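Endoglucanase EG-II (Hypocrea jecorina, PDB 3QR3) hydrolyses internal beta-1,4-glucosidic bonds of cellulose, as an endoglucanase of glycoside hydrolase family 5. Local coordinates at residues A189-S202 with I238-R250. Sequence-based numbering, arbitrary orientation.
Sequences AGAFISDGSAAALS and IDGAFSPLATWLR. With SO4 (sulfate ion), chain K.
Trp248 reaches from helix 238-251 to Ile193, Ala198 and Ser202 on the outside of a TIM barrel. The contact joins helix 238-251 to the loop and short helix 197-201 that follow strand 179-182. Toward the start of both segments, Leu245 CD1 packs against Phe192 CD2 at 4.0 Å, and Ala189 CB touches Phe242 CE1. No direct hydrogen bond links the segments. Instead, one water donates to Ala189 O and Ala241 O, and a second to Gly190 O and Gly240 O. With CG of Trp248 anti to the backbone N (chi1 -177°), the indole extends away from its own helix. Trp248 CB meets Ile193 CD1 at 3.5 Å, and Trp248 CG lies 3.7 Å from Ile193 CD1. The two side chains run alongside each other, pointing opposite ways. Further out, Trp248 NE1 donates a hydrogen bond to O4 of a sulfate, probably from the crystallisation liquor. The exact position of this ion is doubtful, because its O1 sits too close to Ala199 CA. The six-membered ring takes a CH-pi contact from Ala198 CB, which sits over the same face as Ile193 CG1. Phe216 of strand 214-219 also meets the indole. At the far tip, Trp248 CH2 meets Ser202 OG edge-on at 3.3 Å. That Ser202 OG donates to Ala198 O at 2.7 Å.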
loop_
_atom_site.group_PDB
_atom_site.type_symbol
_atom_site.label_atom_id
_atom_site.label_comp_id
_atom_site.label_asym_id
_atom_site.label_seq_id
_atom_site.Cartn_x
_atom_site.Cartn_y
_atom_site.Cartn_z
ATOM N N ALA A 189 -11.806 -2.188 -4.988
ATOM C CA ALA A 189 -12.328 -1.056 -5.734
ATOM C C ALA A 189 -13.743 -1.352 -6.229
ATOM O O ALA A 189 -14.549 -0.446 -6.410
ATOM C CB ALA A 189 -11.388 -0.715 -6.918
ATOM N N GLY A 190 -14.037 -2.627 -6.460
ATOM C CA GLY A 190 -15.351 -3.023 -6.948
ATOM C C GLY A 190 -16.471 -2.878 -5.928
ATOM O O GLY A 190 -17.625 -2.640 -6.290
ATOM N N ALA A 191 -16.139 -3.011 -4.649
ATOM C CA ALA A 191 -17.147 -2.980 -3.587
ATOM C C ALA A 191 -17.126 -1.667 -2.808
ATOM O O ALA A 191 -17.941 -1.465 -1.909
ATOM C CB ALA A 191 -16.936 -4.146 -2.626
ATOM N N PHE A 192 -16.187 -0.792 -3.154
ATOM C CA PHE A 192 -15.898 0.388 -2.346
ATOM C C PHE A 192 -17.127 1.274 -2.122
ATOM O O PHE A 192 -17.354 1.765 -1.015
ATOM C CB PHE A 192 -14.740 1.184 -2.957
ATOM C CG PHE A 192 -14.294 2.348 -2.121
ATOM C CD1 PHE A 192 -13.669 2.145 -0.903
ATOM C CD2 PHE A 192 -14.493 3.646 -2.558
ATOM C CE1 PHE A 192 -13.260 3.216 -0.131
ATOM C CE2 PHE A 192 -14.085 4.723 -1.792
ATOM C CZ PHE A 192 -13.468 4.508 -0.578
ATOM N N ILE A 193 -17.930 1.465 -3.160
ATOM C CA ILE A 193 -19.130 2.293 -3.021
ATOM C C ILE A 193 -20.301 1.465 -2.503
ATOM O O ILE A 193 -20.961 1.839 -1.531
ATOM C CB ILE A 193 -19.511 2.966 -4.358
ATOM C CG1 ILE A 193 -18.396 3.915 -4.796
ATOM C CG2 ILE A 193 -20.842 3.711 -4.236
ATOM C CD1 ILE A 193 -18.417 4.240 -6.285
ATOM N N SER A 194 -20.549 0.329 -3.146
ATOM C CA SER A 194 -21.722 -0.481 -2.825
ATOM C C SER A 194 -21.744 -1.012 -1.383
ATOM O O SER A 194 -22.817 -1.197 -0.824
ATOM C CB SER A 194 -21.876 -1.636 -3.817
ATOM O OG SER A 194 -20.788 -2.540 -3.715
ATOM N N ASP A 195 -20.580 -1.265 -0.781
ATOM C CA ASP A 195 -20.556 -1.771 0.600
ATOM C C ASP A 195 -20.574 -0.659 1.648
ATOM O O ASP A 195 -20.461 -0.928 2.849
ATOM C CB ASP A 195 -19.394 -2.759 0.856
ATOM C CG ASP A 195 -18.033 -2.068 1.020
ATOM O OD1 ASP A 195 -17.977 -0.815 1.079
ATOM O OD2 ASP A 195 -17.009 -2.798 1.091
ATOM N N GLY A 196 -20.708 0.586 1.189
ATOM C CA GLY A 196 -20.874 1.715 2.092
ATOM C C GLY A 196 -19.590 2.346 2.604
ATOM O O GLY A 196 -19.635 3.291 3.381
ATOM N N SER A 197 -18.446 1.829 2.170
ATOM C CA SER A 197 -17.150 2.353 2.608
ATOM C C SER A 197 -16.920 3.769 2.105
ATOM O O SER A 197 -16.453 4.634 2.840
ATOM C CB SER A 197 -16.003 1.449 2.111
ATOM O OG SER A 197 -16.052 0.161 2.709
ATOM N N ALA A 198 -17.220 3.999 0.831
ATOM C CA ALA A 198 -17.055 5.327 0.261
ATOM C C ALA A 198 -17.808 6.376 1.089
ATOM O O ALA A 198 -17.237 7.399 1.486
ATOM C CB ALA A 198 -17.513 5.348 -1.207
ATOM N N ALA A 199 -19.076 6.108 1.380
ATOM C CA ALA A 199 -19.886 7.093 2.110
ATOM C C ALA A 199 -19.355 7.317 3.523
ATOM O O ALA A 199 -19.180 8.462 3.960
ATOM C CB ALA A 199 -21.359 6.679 2.144
ATOM N N ALA A 200 -19.090 6.227 4.238
ATOM C CA ALA A 200 -18.600 6.345 5.607
ATOM C C ALA A 200 -17.260 7.093 5.663
ATOM O O ALA A 200 -17.074 7.993 6.477
ATOM C CB ALA A 200 -18.469 4.965 6.252
ATOM N N LEU A 201 -16.324 6.713 4.797
ATOM C CA LEU A 201 -14.995 7.321 4.819
ATOM C C LEU A 201 -14.987 8.764 4.312
ATOM O O LEU A 201 -14.080 9.538 4.631
ATOM C CB LEU A 201 -14.005 6.469 4.029
ATOM C CG LEU A 201 -13.733 5.108 4.663
ATOM C CD1 LEU A 201 -12.951 4.211 3.702
ATOM C CD2 LEU A 201 -12.998 5.269 5.997
ATOM N N SER A 202 -15.989 9.123 3.513
ATOM C CA SER A 202 -16.118 10.497 3.042
ATOM C C SER A 202 -16.314 11.506 4.175
ATOM O O SER A 202 -16.122 12.708 3.973
ATOM C CB SER A 202 -17.269 10.625 2.034
ATOM O OG SER A 202 -16.917 10.030 0.796
ATOM N N ILE A 238 -12.522 -2.328 -15.640
ATOM C CA ILE A 238 -13.061 -1.017 -15.984
ATOM C C ILE A 238 -14.574 -0.892 -15.754
ATOM O O ILE A 238 -15.027 0.011 -15.042
ATOM C CB ILE A 238 -12.731 -0.633 -17.434
ATOM C CG1 ILE A 238 -11.212 -0.513 -17.613
ATOM C CG2 ILE A 238 -13.461 0.665 -17.811
ATOM C CD1 ILE A 238 -10.751 -0.403 -19.092
ATOM N N ASP A 239 -15.348 -1.786 -16.357
ATOM C CA ASP A 239 -16.801 -1.737 -16.214
ATOM C C ASP A 239 -17.229 -2.016 -14.780
ATOM O O ASP A 239 -18.112 -1.353 -14.249
ATOM C CB ASP A 239 -17.468 -2.742 -17.155
ATOM C CG ASP A 239 -17.302 -2.367 -18.621
ATOM O OD1 ASP A 239 -16.828 -1.243 -18.895
ATOM O OD2 ASP A 239 -17.641 -3.196 -19.498
ATOM N N GLY A 240 -16.590 -3.000 -14.157
ATOM C CA GLY A 240 -16.997 -3.461 -12.844
ATOM C C GLY A 240 -16.511 -2.625 -11.675
ATOM O O GLY A 240 -17.115 -2.653 -10.607
ATOM N N ALA A 241 -15.430 -1.875 -11.856
ATOM C CA ALA A 241 -14.882 -1.133 -10.731
ATOM C C ALA A 241 -14.477 0.302 -11.046
ATOM O O ALA A 241 -14.977 1.243 -10.435
ATOM C CB ALA A 241 -13.716 -1.891 -10.125
ATOM N N PHE A 242 -13.564 0.479 -11.993
ATOM C CA PHE A 242 -12.911 1.776 -12.108
ATOM C C PHE A 242 -13.711 2.863 -12.835
ATOM O O PHE A 242 -13.494 4.041 -12.594
ATOM C CB PHE A 242 -11.505 1.621 -12.680
ATOM C CG PHE A 242 -10.569 0.865 -11.765
ATOM C CD1 PHE A 242 -10.224 1.392 -10.526
ATOM C CD2 PHE A 242 -10.053 -0.372 -12.134
ATOM C CE1 PHE A 242 -9.373 0.706 -9.665
ATOM C CE2 PHE A 242 -9.193 -1.072 -11.283
ATOM C CZ PHE A 242 -8.851 -0.527 -10.047
ATOM N N SER A 243 -14.628 2.477 -13.717
ATOM C CA SER A 243 -15.507 3.466 -14.348
ATOM C C SER A 243 -16.505 4.051 -13.332
ATOM O O SER A 243 -16.548 5.270 -13.136
ATOM C CB SER A 243 -16.220 2.897 -15.590
ATOM O OG SER A 243 -17.082 3.878 -16.174
ATOM N N PRO A 244 -17.295 3.189 -12.662
ATOM C CA PRO A 244 -18.214 3.695 -11.632
ATOM C C PRO A 244 -17.474 4.468 -10.545
ATOM O O PRO A 244 -17.995 5.454 -10.024
ATOM C CB PRO A 244 -18.810 2.426 -11.025
ATOM C CG PRO A 244 -18.608 1.366 -12.035
ATOM C CD PRO A 244 -17.413 1.735 -12.855
ATOM N N LEU A 245 -16.274 4.024 -10.183
ATOM C CA LEU A 245 -15.528 4.723 -9.142
ATOM C C LEU A 245 -15.079 6.106 -9.623
ATOM O O LEU A 245 -15.195 7.088 -8.898
ATOM C CB LEU A 245 -14.328 3.893 -8.665
ATOM C CG LEU A 245 -13.480 4.500 -7.546
ATOM C CD1 LEU A 245 -14.355 4.939 -6.358
ATOM C CD2 LEU A 245 -12.424 3.499 -7.094
ATOM N N ALA A 246 -14.561 6.181 -10.847
ATOM C CA ALA A 246 -14.141 7.466 -11.411
ATOM C C ALA A 246 -15.278 8.493 -11.373
ATOM O O ALA A 246 -15.084 9.646 -10.971
ATOM C CB ALA A 246 -13.631 7.290 -12.850
ATOM N N THR A 247 -16.457 8.065 -11.810
ATOM C CA THR A 247 -17.637 8.922 -11.826
ATOM C C THR A 247 -17.941 9.442 -10.433
ATOM O O THR A 247 -18.135 10.646 -10.238
ATOM C CB THR A 247 -18.862 8.153 -12.343
ATOM O OG1 THR A 247 -18.600 7.703 -13.679
ATOM C CG2 THR A 247 -20.118 9.048 -12.334
ATOM N N TRP A 248 -17.979 8.523 -9.468
ATOM C CA TRP A 248 -18.241 8.875 -8.078
ATOM C C TRP A 248 -17.193 9.855 -7.537
ATOM O O TRP A 248 -17.527 10.883 -6.943
ATOM C CB TRP A 248 -18.300 7.619 -7.199
ATOM C CG TRP A 248 -18.649 7.946 -5.783
ATOM C CD1 TRP A 248 -19.901 8.093 -5.264
ATOM C CD2 TRP A 248 -17.735 8.201 -4.710
ATOM N NE1 TRP A 248 -19.826 8.417 -3.932
ATOM C CE2 TRP A 248 -18.507 8.491 -3.567
ATOM C CE3 TRP A 248 -16.341 8.209 -4.603
ATOM C CZ2 TRP A 248 -17.932 8.784 -2.330
ATOM C CZ3 TRP A 248 -15.770 8.503 -3.373
ATOM C CH2 TRP A 248 -16.567 8.783 -2.253
ATOM N N LEU A 249 -15.924 9.534 -7.754
ATOM C CA LEU A 249 -14.841 10.397 -7.314
ATOM C C LEU A 249 -14.959 11.789 -7.907
ATOM O O LEU A 249 -14.732 12.794 -7.227
ATOM C CB LEU A 249 -13.495 9.794 -7.720
ATOM C CG LEU A 249 -13.052 8.545 -6.944
ATOM C CD1 LEU A 249 -11.818 7.933 -7.586
ATOM C CD2 LEU A 249 -12.792 8.886 -5.480
ATOM N N ARG A 250 -15.291 11.848 -9.192
ATOM C CA ARG A 250 -15.249 13.109 -9.913
ATOM C C ARG A 250 -16.398 14.004 -9.464
ATOM O O ARG A 250 -16.219 15.206 -9.260
ATOM C CB ARG A 250 -15.294 12.862 -11.427
ATOM C CG ARG A 250 -14.991 14.090 -12.265
ATOM C CD ARG A 250 -14.854 13.749 -13.756
ATOM N NE ARG A 250 -13.630 12.997 -14.013
ATOM C CZ ARG A 250 -13.591 11.753 -14.479
ATOM N NH1 ARG A 250 -14.722 11.119 -14.769
ATOM N NH2 ARG A 250 -12.418 11.145 -14.669
HETATM S S SO4 K . -21.441 9.743 -0.561
HETATM O O1 SO4 K . -20.642 8.727 0.100
HETATM O O2 SO4 K . -22.657 9.973 0.212
HETATM O O3 SO4 K . -20.659 10.981 -0.635
HETATM O O4 SO4 K . -21.795 9.261 -1.896
HETATM O O HOH W 1 -16.409 0.939 -8.166
HETATM O O HOH W 2 -19.189 -1.762 -8.952
#